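Local coordinates for protein thermoresistant glucokinase (Janibacter sp. HTCC2649, PDB 4EUN) that probably catalyses the ATP-dependent phosphorylation of gluconate to 6-phosphogluconate, as a small dimeric P-loop kinase of the gluconokinase type, at residues S38-T43 / L129-P134; D51-E56 / L191-A196; D61-P66 / A91-A96; A70-Q73 / P77-D80; P85-L90 / R113-V118. One frame throughout, in Å; residues are numbered along the deposited sequence.

Interaction 1. Residues S38-T43 / L129-P134. With SO4 (sulfate ion), chain B.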
# COMPACT_ATOMS: atom_id res chain seq x y z
N SER A 38 1.77 3.69 13.75
CA SER A 38 0.52 3.07 13.31
C SER A 38 -0.69 3.86 13.81
O SER A 38 -0.75 4.24 14.98
CB SER A 38 0.43 1.63 13.83
OG SER A 38 1.42 0.81 13.26
N GLY A 39 -1.64 4.08 12.92
CA GLY A 39 -2.87 4.75 13.29
C GLY A 39 -2.76 6.26 13.18
O GLY A 39 -3.65 6.98 13.63
N SER A 40 -1.67 6.73 12.59
CA SER A 40 -1.46 8.15 12.39
C SER A 40 -2.11 8.66 11.10
O SER A 40 -2.36 9.86 10.95
CB SER A 40 0.03 8.49 12.43
OG SER A 40 0.76 7.79 11.44
N GLY A 41 -2.39 7.75 10.17
CA GLY A 41 -3.06 8.11 8.93
C GLY A 41 -2.13 8.18 7.74
O GLY A 41 -2.42 8.89 6.76
N LYS A 42 -1.02 7.46 7.81
CA LYS A 42 0.03 7.55 6.79
C LYS A 42 -0.44 7.09 5.42
O LYS A 42 -0.06 7.66 4.39
CB LYS A 42 1.23 6.70 7.18
CG LYS A 42 1.99 7.16 8.39
CD LYS A 42 3.22 6.30 8.55
CE LYS A 42 2.87 4.82 8.64
NZ LYS A 42 2.28 4.50 9.97
N THR A 43 -1.24 6.03 5.41
CA THR A 43 -1.73 5.48 4.15
C THR A 43 -2.59 6.50 3.40
O THR A 43 -2.41 6.69 2.20
CB THR A 43 -2.50 4.16 4.36
OG1 THR A 43 -1.61 3.20 4.95
CG2 THR A 43 -3.02 3.63 3.04
N LEU A 129 7.89 12.96 4.90
CA LEU A 129 6.72 13.60 5.48
C LEU A 129 6.50 12.94 6.82
O LEU A 129 6.18 11.75 6.91
CB LEU A 129 5.49 13.41 4.57
CG LEU A 129 5.63 13.88 3.13
CD1 LEU A 129 4.38 13.49 2.35
CD2 LEU A 129 5.85 15.38 3.05
N HIS A 130 6.70 13.70 7.89
CA HIS A 130 6.60 13.15 9.24
C HIS A 130 5.21 13.44 9.82
O HIS A 130 4.91 14.57 10.21
CB HIS A 130 7.69 13.76 10.11
CG HIS A 130 7.61 13.38 11.56
ND1 HIS A 130 8.34 14.06 12.52
CD2 HIS A 130 6.92 12.41 12.20
CE1 HIS A 130 8.08 13.52 13.70
NE2 HIS A 130 7.22 12.53 13.54
N LEU A 131 4.35 12.42 9.82
CA LEU A 131 2.97 12.55 10.28
C LEU A 131 2.92 12.21 11.76
O LEU A 131 3.27 11.10 12.17
CB LEU A 131 2.08 11.60 9.48
CG LEU A 131 0.56 11.67 9.64
CD1 LEU A 131 0.01 12.99 9.14
CD2 LEU A 131 -0.05 10.54 8.85
N ASP A 132 2.51 13.17 12.57
CA ASP A 132 2.59 12.95 14.00
C ASP A 132 1.68 13.90 14.77
O ASP A 132 1.10 14.83 14.21
CB ASP A 132 4.03 13.12 14.44
CG ASP A 132 4.40 12.21 15.59
OD1 ASP A 132 3.49 11.76 16.32
OD2 ASP A 132 5.60 11.94 15.77
N GLY A 133 1.56 13.64 16.06
CA GLY A 133 0.72 14.46 16.91
C GLY A 133 0.77 13.91 18.32
O GLY A 133 1.54 12.99 18.61
N PRO A 134 -0.02 14.50 19.22
CA PRO A 134 -0.02 14.06 20.61
C PRO A 134 -0.45 12.60 20.73
O PRO A 134 -1.38 12.17 20.05
CB PRO A 134 -1.08 14.96 21.26
CG PRO A 134 -1.16 16.15 20.38
CD PRO A 134 -0.96 15.62 18.98
S SO4 B . -1.63 4.28 9.33
O1 SO4 B . -0.41 4.94 9.77
O2 SO4 B . -1.74 3.00 10.02
O3 SO4 B . -1.59 4.08 7.89
O4 SO4 B . -2.80 5.09 9.65

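Interaction 2. Residues D51-E56 / L191-A196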
# COMPACT_ATOMS: atom_id res chain seq x y z
N ASP A 51 -1.87 9.97 -5.80
CA ASP A 51 -2.94 10.15 -6.78
C ASP A 51 -2.82 11.43 -7.59
O ASP A 51 -3.39 11.54 -8.69
CB ASP A 51 -4.31 10.06 -6.10
CG ASP A 51 -5.01 8.74 -6.36
OD1 ASP A 51 -4.33 7.69 -6.36
OD2 ASP A 51 -6.24 8.74 -6.58
N GLU A 52 -2.08 12.40 -7.07
CA GLU A 52 -1.93 13.69 -7.75
C GLU A 52 -0.58 13.87 -8.43
O GLU A 52 -0.37 14.84 -9.15
CB GLU A 52 -2.19 14.84 -6.76
CG GLU A 52 -3.63 14.93 -6.27
CD GLU A 52 -4.65 15.05 -7.41
OE1 GLU A 52 -4.30 15.56 -8.50
OE2 GLU A 52 -5.81 14.63 -7.21
N THR A 53 0.33 12.93 -8.22
CA THR A 53 1.70 13.10 -8.70
C THR A 53 2.18 11.96 -9.59
O THR A 53 3.18 12.10 -10.28
CB THR A 53 2.68 13.18 -7.54
OG1 THR A 53 2.50 12.02 -6.72
CG2 THR A 53 2.43 14.43 -6.71
N GLY A 54 1.50 10.82 -9.52
CA GLY A 54 1.93 9.64 -10.25
C GLY A 54 3.02 8.82 -9.56
O GLY A 54 3.54 7.87 -10.15
N LEU A 55 3.36 9.18 -8.32
CA LEU A 55 4.34 8.42 -7.57
C LEU A 55 3.81 7.02 -7.29
O LEU A 55 2.61 6.85 -7.04
CB LEU A 55 4.67 9.13 -6.25
CG LEU A 55 5.83 10.13 -6.21
CD1 LEU A 55 5.83 11.07 -7.39
CD2 LEU A 55 5.76 10.91 -4.91
N GLU A 56 4.68 6.01 -7.33
CA GLU A 56 4.23 4.64 -7.04
C GLU A 56 4.14 4.45 -5.54
O GLU A 56 5.13 4.61 -4.85
CB GLU A 56 5.21 3.59 -7.57
CG GLU A 56 4.75 2.18 -7.21
CD GLU A 56 5.66 1.08 -7.70
OE1 GLU A 56 6.67 1.38 -8.38
OE2 GLU A 56 5.35 -0.10 -7.41
N LEU A 191 6.55 19.31 -1.49
CA LEU A 191 7.27 18.36 -2.34
C LEU A 191 7.57 18.93 -3.72
O LEU A 191 8.61 18.64 -4.30
CB LEU A 191 6.46 17.07 -2.49
CG LEU A 191 6.40 16.15 -1.27
CD1 LEU A 191 5.36 15.07 -1.48
CD2 LEU A 191 7.76 15.53 -1.03
N ASP A 192 6.64 19.73 -4.23
CA ASP A 192 6.74 20.34 -5.55
C ASP A 192 7.19 19.33 -6.61
O ASP A 192 8.16 19.56 -7.33
CB ASP A 192 7.68 21.55 -5.52
CG ASP A 192 7.59 22.38 -6.79
OD1 ASP A 192 6.55 22.31 -7.47
OD2 ASP A 192 8.57 23.08 -7.10
N ILE A 193 6.49 18.21 -6.67
CA ILE A 193 6.80 17.17 -7.64
C ILE A 193 6.58 17.73 -9.02
O ILE A 193 5.52 18.28 -9.31
CB ILE A 193 5.89 15.93 -7.45
CG1 ILE A 193 5.99 15.39 -6.02
CG2 ILE A 193 6.25 14.87 -8.47
CD1 ILE A 193 7.33 14.78 -5.68
N ALA A 194 7.59 17.62 -9.88
CA ALA A 194 7.48 18.13 -11.24
C ALA A 194 6.39 17.37 -11.97
O ALA A 194 6.32 16.15 -11.86
CB ALA A 194 8.81 18.01 -11.97
N PRO A 195 5.54 18.09 -12.72
CA PRO A 195 4.40 17.49 -13.43
C PRO A 195 4.83 16.37 -14.37
O PRO A 195 4.07 15.44 -14.61
CB PRO A 195 3.84 18.67 -14.24
CG PRO A 195 4.97 19.66 -14.33
CD PRO A 195 5.68 19.53 -13.02
N ALA A 196 6.05 16.47 -14.88
CA ALA A 196 6.59 15.51 -15.83
C ALA A 196 6.96 14.17 -15.18
O ALA A 196 7.37 13.23 -15.87
CB ALA A 196 7.79 16.10 -16.56
O HOH W 1 3.67 15.18 -10.87

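Interaction 3. Residues D61-P66 / A91-A96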
# COMPACT_ATOMS: atom_id res chain seq x y z
N ASP A 61 5.76 -2.07 5.42
CA ASP A 61 5.68 -3.26 6.28
C ASP A 61 5.66 -4.54 5.44
O ASP A 61 5.99 -5.60 5.94
CB ASP A 61 4.48 -3.22 7.23
CG ASP A 61 4.76 -2.47 8.51
OD1 ASP A 61 5.95 -2.24 8.81
OD2 ASP A 61 3.79 -2.14 9.23
N ALA A 62 5.26 -4.45 4.17
CA ALA A 62 5.19 -5.66 3.36
C ALA A 62 6.59 -6.20 3.09
O ALA A 62 6.74 -7.38 2.76
CB ALA A 62 4.45 -5.38 2.05
N PHE A 63 7.59 -5.35 3.25
CA PHE A 63 8.99 -5.72 3.03
C PHE A 63 9.59 -6.42 4.25
O PHE A 63 10.68 -6.98 4.16
CB PHE A 63 9.84 -4.49 2.71
CG PHE A 63 9.56 -3.88 1.37
CD1 PHE A 63 8.43 -3.10 1.16
CD2 PHE A 63 10.45 -4.06 0.31
CE1 PHE A 63 8.17 -2.52 -0.07
CE2 PHE A 63 10.20 -3.48 -0.93
CZ PHE A 63 9.07 -2.71 -1.12
N HIS A 64 8.90 -6.35 5.39
CA HIS A 64 9.35 -7.06 6.60
C HIS A 64 9.20 -8.56 6.36
O HIS A 64 8.33 -8.99 5.59
CB HIS A 64 8.49 -6.69 7.82
CG HIS A 64 9.04 -5.58 8.66
ND1 HIS A 64 10.30 -5.64 9.22
CD2 HIS A 64 8.50 -4.41 9.07
CE1 HIS A 64 10.51 -4.54 9.93
NE2 HIS A 64 9.43 -3.78 9.86
N SER A 65 10.02 -9.36 7.03
CA SER A 65 9.82 -10.81 7.06
C SER A 65 8.53 -11.11 7.80
O SER A 65 8.09 -10.33 8.64
CB SER A 65 10.99 -11.50 7.77
OG SER A 65 11.04 -11.16 9.14
N PRO A 66 7.91 -12.26 7.50
CA PRO A 66 6.69 -12.64 8.20
C PRO A 66 6.91 -12.75 9.70
O PRO A 66 6.05 -12.36 10.50
CB PRO A 66 6.36 -14.03 7.63
CG PRO A 66 7.09 -14.12 6.36
CD PRO A 66 8.26 -13.19 6.41
N ALA A 91 15.68 0.57 0.75
CA ALA A 91 16.63 1.41 0.03
C ALA A 91 16.90 0.83 -1.35
O ALA A 91 16.92 1.55 -2.35
CB ALA A 91 17.93 1.56 0.81
N GLU A 92 17.11 -0.48 -1.40
CA GLU A 92 17.38 -1.15 -2.67
C GLU A 92 16.19 -1.07 -3.62
O GLU A 92 16.37 -0.85 -4.81
CB GLU A 92 17.79 -2.61 -2.43
CG GLU A 92 19.16 -2.75 -1.78
CD GLU A 92 19.44 -4.15 -1.27
OE1 GLU A 92 18.64 -5.07 -1.57
OE2 GLU A 92 20.46 -4.34 -0.57
N TRP A 93 14.98 -1.23 -3.08
CA TRP A 93 13.77 -1.16 -3.90
C TRP A 93 13.64 0.24 -4.51
O TRP A 93 13.39 0.37 -5.71
CB TRP A 93 12.55 -1.51 -3.06
CG TRP A 93 11.23 -1.50 -3.79
CD1 TRP A 93 10.64 -2.54 -4.44
CD2 TRP A 93 10.31 -0.40 -3.87
NE1 TRP A 93 9.42 -2.16 -4.95
CE2 TRP A 93 9.19 -0.85 -4.61
CE3 TRP A 93 10.32 0.91 -3.39
CZ2 TRP A 93 8.09 -0.02 -4.88
CZ3 TRP A 93 9.24 1.74 -3.66
CH2 TRP A 93 8.13 1.26 -4.41
N MET A 94 13.83 1.27 -3.69
CA MET A 94 13.80 2.64 -4.20
C MET A 94 14.88 2.93 -5.24
O MET A 94 14.64 3.61 -6.23
CB MET A 94 13.89 3.65 -3.05
CG MET A 94 12.65 3.74 -2.19
SD MET A 94 12.74 5.13 -1.04
CE MET A 94 13.74 4.44 0.29
N ASP A 95 16.09 2.41 -5.01
CA ASP A 95 17.21 2.62 -5.93
C ASP A 95 16.92 1.98 -7.28
O ASP A 95 17.19 2.56 -8.33
CB ASP A 95 18.49 2.04 -5.32
CG ASP A 95 19.74 2.46 -6.06
OD1 ASP A 95 19.73 3.49 -6.77
OD2 ASP A 95 20.77 1.77 -5.89
N ALA A 96 16.34 0.78 -7.25
CA ALA A 96 16.07 0.07 -8.50
C ALA A 96 14.93 0.73 -9.27
O ALA A 96 14.94 0.76 -10.51
CB ALA A 96 15.76 -1.38 -8.23

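Interaction 4. Residues A70-Q73 / P77-D80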
# COMPACT_ATOMS: atom_id res chain seq x y z
N ALA A 70 4.95 -10.92 12.77
CA ALA A 70 4.35 -11.69 13.87
C ALA A 70 4.88 -11.28 15.25
O ALA A 70 4.11 -11.22 16.21
CB ALA A 70 4.55 -13.18 13.65
N THR A 71 6.18 -11.00 15.33
CA THR A 71 6.82 -10.60 16.59
C THR A 71 6.20 -9.30 17.08
O THR A 71 5.85 -9.18 18.26
CB THR A 71 8.34 -10.44 16.40
OG1 THR A 71 8.90 -11.72 16.07
CG2 THR A 71 9.00 -9.93 17.67
N MET A 72 6.06 -8.33 16.19
CA MET A 72 5.45 -7.06 16.55
C MET A 72 3.98 -7.23 16.91
O MET A 72 3.48 -6.57 17.81
CB MET A 72 5.60 -6.03 15.43
CG MET A 72 7.01 -5.60 15.21
SD MET A 72 7.11 -4.25 14.03
CE MET A 72 6.87 -5.14 12.49
N GLN A 73 3.29 -8.13 16.22
CA GLN A 73 1.87 -8.33 16.52
C GLN A 73 1.63 -8.89 17.92
O GLN A 73 0.54 -8.74 18.48
CB GLN A 73 1.19 -9.20 15.47
CG GLN A 73 0.96 -8.45 14.17
CD GLN A 73 0.23 -9.30 13.15
OE1 GLN A 73 0.49 -10.49 13.03
NE2 GLN A 73 -0.71 -8.69 12.44
N PRO A 77 8.66 -5.10 20.58
CA PRO A 77 9.30 -4.15 19.66
C PRO A 77 10.53 -4.75 18.98
O PRO A 77 11.28 -5.50 19.61
CB PRO A 77 9.75 -3.01 20.59
CG PRO A 77 8.93 -3.14 21.83
CD PRO A 77 8.67 -4.62 21.98
N LEU A 78 10.73 -4.43 17.70
CA LEU A 78 11.94 -4.85 17.01
C LEU A 78 13.14 -4.04 17.49
O LEU A 78 12.97 -2.96 18.07
CB LEU A 78 11.76 -4.69 15.49
CG LEU A 78 10.58 -5.44 14.88
CD1 LEU A 78 10.59 -5.30 13.36
CD2 LEU A 78 10.59 -6.91 15.27
N THR A 79 14.34 -4.57 17.27
CA THR A 79 15.58 -3.87 17.60
C THR A 79 16.17 -3.26 16.34
O THR A 79 15.66 -3.50 15.24
CB THR A 79 16.63 -4.84 18.17
OG1 THR A 79 16.96 -5.81 17.16
CG2 THR A 79 16.11 -5.54 19.40
N ASP A 80 17.25 -2.50 16.49
CA ASP A 80 18.00 -2.01 15.34
C ASP A 80 18.42 -3.17 14.45
O ASP A 80 18.30 -3.10 13.23
CB ASP A 80 19.26 -1.26 15.77
CG ASP A 80 18.99 0.12 16.35
OD1 ASP A 80 17.81 0.51 16.47
OD2 ASP A 80 19.97 0.81 16.69

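Interaction 5. Residues P85-L90 / R113-V118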
# COMPACT_ATOMS: atom_id res chain seq x y z
N PRO A 85 18.11 -5.21 7.86
CA PRO A 85 17.87 -5.82 6.54
C PRO A 85 16.62 -5.28 5.87
O PRO A 85 16.61 -5.13 4.65
CB PRO A 85 17.70 -7.31 6.87
CG PRO A 85 18.47 -7.50 8.15
CD PRO A 85 18.21 -6.24 8.92
N TRP A 86 15.60 -4.96 6.66
CA TRP A 86 14.36 -4.36 6.16
C TRP A 86 14.61 -2.99 5.53
O TRP A 86 14.19 -2.72 4.41
CB TRP A 86 13.35 -4.27 7.31
CG TRP A 86 12.11 -3.45 7.05
CD1 TRP A 86 11.14 -3.71 6.12
CD2 TRP A 86 11.69 -2.29 7.77
NE1 TRP A 86 10.16 -2.76 6.20
CE2 TRP A 86 10.46 -1.88 7.20
CE3 TRP A 86 12.22 -1.54 8.82
CZ2 TRP A 86 9.76 -0.76 7.66
CZ3 TRP A 86 11.53 -0.43 9.28
CH2 TRP A 86 10.31 -0.05 8.70
N LEU A 87 15.31 -2.13 6.26
CA LEU A 87 15.67 -0.81 5.75
C LEU A 87 16.52 -0.90 4.48
O LEU A 87 16.33 -0.11 3.55
CB LEU A 87 16.42 -0.04 6.84
CG LEU A 87 15.52 0.28 8.03
CD1 LEU A 87 16.38 0.63 9.22
CD2 LEU A 87 14.59 1.44 7.72
N ARG A 88 17.45 -1.84 4.44
CA ARG A 88 18.27 -2.01 3.23
C ARG A 88 17.43 -2.47 2.05
O ARG A 88 17.69 -2.07 0.92
CB ARG A 88 19.44 -2.97 3.46
CG ARG A 88 20.62 -2.35 4.20
CD ARG A 88 21.79 -3.31 4.24
NE ARG A 88 21.46 -4.53 4.98
CZ ARG A 88 21.87 -4.78 6.22
NH1 ARG A 88 21.51 -5.91 6.82
NH2 ARG A 88 22.65 -3.91 6.85
N SER A 89 16.42 -3.30 2.29
CA SER A 89 15.59 -3.76 1.18
C SER A 89 14.74 -2.61 0.65
O SER A 89 14.49 -2.52 -0.56
CB SER A 89 14.72 -4.95 1.59
OG SER A 89 13.65 -4.54 2.42
N LEU A 90 14.30 -1.73 1.54
CA LEU A 90 13.55 -0.54 1.13
C LEU A 90 14.44 0.39 0.31
O LEU A 90 14.00 0.94 -0.72
CB LEU A 90 13.01 0.21 2.35
CG LEU A 90 11.95 -0.53 3.16
CD1 LEU A 90 11.68 0.23 4.45
CD2 LEU A 90 10.67 -0.64 2.35
N ARG A 113 16.91 8.48 13.20
CA ARG A 113 17.79 9.15 12.24
C ARG A 113 18.69 8.17 11.49
O ARG A 113 18.80 8.24 10.27
CB ARG A 113 18.66 10.18 12.96
CG ARG A 113 19.88 10.63 12.15
CD ARG A 113 19.45 11.56 11.05
NE ARG A 113 20.46 11.74 10.01
CZ ARG A 113 21.02 12.90 9.71
NH1 ARG A 113 20.69 14.00 10.38
NH2 ARG A 113 21.92 12.97 8.74
N THR A 114 19.34 7.26 12.21
CA THR A 114 20.19 6.25 11.57
C THR A 114 19.42 5.38 10.56
O THR A 114 20.01 4.93 9.57
CB THR A 114 20.86 5.32 12.59
OG1 THR A 114 19.85 4.72 13.42
CG2 THR A 114 21.85 6.08 13.45
N TYR A 115 18.14 5.13 10.81
CA TYR A 115 17.33 4.36 9.87
C TYR A 115 17.14 5.16 8.59
O TYR A 115 17.19 4.60 7.48
CB TYR A 115 15.94 4.03 10.43
CG TYR A 115 15.90 3.19 11.68
CD1 TYR A 115 17.06 2.66 12.24
CD2 TYR A 115 14.70 2.92 12.31
CE1 TYR A 115 17.01 1.89 13.40
CE2 TYR A 115 14.64 2.17 13.47
CZ TYR A 115 15.79 1.65 14.01
OH TYR A 115 15.73 0.89 15.17
N ARG A 116 16.86 6.45 8.74
CA ARG A 116 16.70 7.31 7.58
C ARG A 116 18.00 7.41 6.78
O ARG A 116 17.96 7.51 5.56
CB ARG A 116 16.15 8.69 7.98
CG ARG A 116 14.80 8.58 8.69
CD ARG A 116 14.11 9.92 8.91
NE ARG A 116 14.81 10.81 9.85
CZ ARG A 116 14.55 10.91 11.15
NH1 ARG A 116 13.62 10.15 11.72
NH2 ARG A 116 15.23 11.77 11.89
N ASP A 117 19.14 7.37 7.47
CA ASP A 117 20.44 7.33 6.78
C ASP A 117 20.53 6.13 5.84
O ASP A 117 21.00 6.24 4.69
CB ASP A 117 21.60 7.28 7.78
CG ASP A 117 21.78 8.57 8.56
OD1 ASP A 117 21.32 9.64 8.10
OD2 ASP A 117 22.42 8.53 9.63
N VAL A 118 20.07 4.97 6.30
CA VAL A 118 20.09 3.76 5.48
C VAL A 118 19.17 3.89 4.26
O VAL A 118 19.55 3.53 3.15
CB VAL A 118 19.71 2.50 6.29
CG1 VAL A 118 19.63 1.28 5.40
CG2 VAL A 118 20.70 2.28 7.42

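Interaction 1. Residues S38-T43 / L129-P134
Strand 129-132 meets segment 38-43 chiefly through Leu131, pressed against the backbone of Ser40, Gly41 and Lys42. Ahead of it in the strand, Leu129 points to the same side of the sheet and packs on Val34, Leu174 and Trp190, while His130 takes the other side. The ring of His130 is fixed by NE2, which donates to Asp132 OD2 at 2.8 Å; OD2 accepts with its anti lone pair and lies 24° out of the imidazole plane. Leu131 has CG anti to the backbone N (chi1 -172°), which carries CD2 to Ser40 O at 3.2 Å and to Gly41 C at 3.3 Å. The same methyl lies 4.0 Å from Lys42 CG, the two side chains crossing at a slant. A branched apolar residue suits this side of the loop, since the amide N-H groups of Gly39, Gly41 and Lys42 are turned to an anion instead. That loop fits a P-loop (Walker A), running from strand 31-35 into helix 42-53, and its amides hold a sulfate, probably from the crystallisation liquor, where a nucleotide phosphate would be expected. Gly41 N reaches sulfate O4 at 2.7 Å and Gly39 N reaches O2 at 3.1 Å; both glycines have positive phi, which lets the backbone turn its N-H groups inward. Lys42, bent at its last two torsions, curls back to bring NZ within 2.7 Å of sulfate O1, and Gly36 O also takes a bond from NZ. Farther along the second segment, Asp132 OD1 accepts from Gly133 N, and Pro134 occupies the N-cap of helix 135-142.

Interaction 2. Residues D51-E56 / L191-A196
Ile193 packs against Thr53 and Leu55 where the C-terminal end of the P-loop helix 42-53 meets the tail that leaves helix 180-191, two neighbouring elements of the parallel alpha/beta fold of P-loop kinases. In the first shell, Thr53 CG2 lies 3.8 Å from Ile193 CG1, and the two side chains cross at about a right angle. The other branch of the isoleucine, CG2, meets Leu55 CD1 tip to tip at 4.0 Å. A beta-branched residue suits this spot because its two arms part at CB, CG1 going to Thr53 and CG2 reaching on to Leu55. Thr53 divides its groups in a similar way: with chi1 at 55°, CG2 faces the isoleucine and OG1 is left to the backbone, where it bonds Val49 O in the preceding turn and receives a weak bond from Leu55 N. Gly54, with phi 83°, ends the helix and reverses the chain, so that Leu55 follows close to Thr53 and leads into strand 56-59. Farther out, Leu188 of helix 180-191 also packs on Thr53, and Val32 and Val197 touch Leu55. Glu52 OE1, turned to the dimer partner, accepts from Glu146 N of the second subunit. A water bridges the two backbones, donating to Thr53 O at 3.2 Å and to Ala194 O at 3.0 Å.

Interaction 3. Residues D61-P66 / A91-A96
Phe63 sets the edge of its ring against the indole of Trp93, linking the loop after strand 56-59 to helix 80-99. From CB the side chain heads for the helix, and chi1 of -69° places CG beside the backbone N. One flank of the ring, at CD1, packs on Leu90, while Trp86 and Ser89 of the same helix add further cover. On the other flank CE2 comes 3.6 Å from Trp93 CG and 3.7 Å from Trp93 CB. At the tip, CZ lies 3.6 Å from Trp93 CG and 4.0 Å from Trp93 CE2; it stands over one face of the indole, offset toward the rim. The result is a T-shaped (edge-to-face) pair, with the centroids of the Phe63 ring and the five-membered ring of Trp93 4.9 Å apart and the planes at 77°. Trp93 extends from its helix with CG anti to the backbone N (chi1 -179°), over the sheet residues Thr104 and Ile106. Nearby the His64 ring stacks on Trp86, and Ser65 OG caps Asn68 N at the start of helix 66-73. Large aromatic residues suit this partly exposed place because they span the 9.6 Å between Phe63 CA and Trp93 CA. In such a pair the slightly positive C-H edge of the phenyl faces the electron-rich indole, and since Phe63 lies over the face, the N-H of Trp93 NE1 remains available to bond Ala62 O of the second subunit, joining loop and helix to the dimer interface.

Interaction 4. Residues A70-Q73 / P77-D80
Met72 leaves the last turn of helix 66-73 with CG beside the backbone N (chi1 -67°), runs extended through its second torsion and then turns at the sulfur (chi3 -77°), so that the thioether bends round Leu78. Leu78 sets its own CG anti to the carbonyl carbon (chi1 -57°), and this swings the forked end back to the helix although CB leaves the chain alongside it. The two side chains cross at about a right angle. Met72 CG touches Leu78 CG at 3.6 Å, Met72 SD rests 3.7 Å from Leu78 CD1, and Met72 CE follows at 3.8 Å from the same methyl. Leu78 CD2, the other branch, meets Thr71 CG2 more loosely at 4.2 Å. Each residue type fits its task: the unbranched, flexible methionine can follow the outline of a forked leucine, and Thr71 presents a methyl to it while OG1 bonds Glu67 O one turn back. His64 and Met150 pack round this cluster from neighbouring loops, on Leu78 and Met72 respectively. Past Leu78 the chain enters helix 80-99, with Thr79 as N-cap; its side chain caps a backbone N of the first turn, and Thr79 N is bound in return by Asp82 OD2, as in a capping box. Asp80 OD1 forms a salt bridge with Lys112 NZ. The whole is a turn joining two consecutive helices, 66-73 and 80-99, in the helical region that follows the second strand, which probably corresponds to the NMP-binding segment of related P-loop kinases and may help to shape the sugar site here.

Interaction 5. Residues P85-L90 / R113-V118
Leu87 lies between Tyr115 and Val118, where helix 85-90 packs on helix 113-118; in the alpha/beta fold of P-loop kinases these two helices lie on either side, in sequence, of strand 104-108. Their axes approach to 9.4 Å and run in broadly the same direction, 39° apart. The leucine addresses the tyrosine at a slant: CD1 is 3.6 Å from Tyr115 CG and meets the ring obliquely, while CD2 stays 4.0 Å from Tyr115 CB. Closer to the backbone, Leu87 CB meets Val118 CG1 at 3.8 Å. This methyl reaches the facing helix because chi1 of Val118, 176°, turns CG1 anti to the backbone N. Arg88 lies across the same valine at the solvent side, its CG 3.9 Å from Val118 CG1, using the aliphatic root of a long residue whose charged end can remain in water. A tyrosine suits the buried part of the seam because the base of its ring packs on leucine while its hydroxyl, farther out, bonds Asp80 OD1 and Arg83 NH1; Trp84 meets that ring edge-to-face. Leu119 extends the apolar surface under Leu87 and Leu90. Within helix 113-118, the salt bridge from Arg113 to Asp117 spans one turn: Asp117 OD1 lies nearly in the guanidinium plane, while Arg113 NE meets it at 3.0 Å on the syn side, 28° out of the carboxylate plane.

Interactions 1 and 2 use opposite ends of helix 42-53: its N-terminal end binds an anion, its C-terminal end packs on the chain's tail, and Leu129 of one touches Leu191 of the other. Interactions 3 and 5 share helix 80-99 and touch, their centres 9 Å apart. His64 of interaction 3 also reaches Met72 and Leu78, joining interaction 4, which is tied to interaction 5 through Asp80 and Tyr115. Interactions 2 and 4 are buried and apolar, with a thioether in 4; 1 and 5 are partly buried, and surface interaction 3 is aromatic. Of the five, interactions 2 and 3 have the most residues near the second subunit, whereas interaction 5 has no second-subunit neighbour.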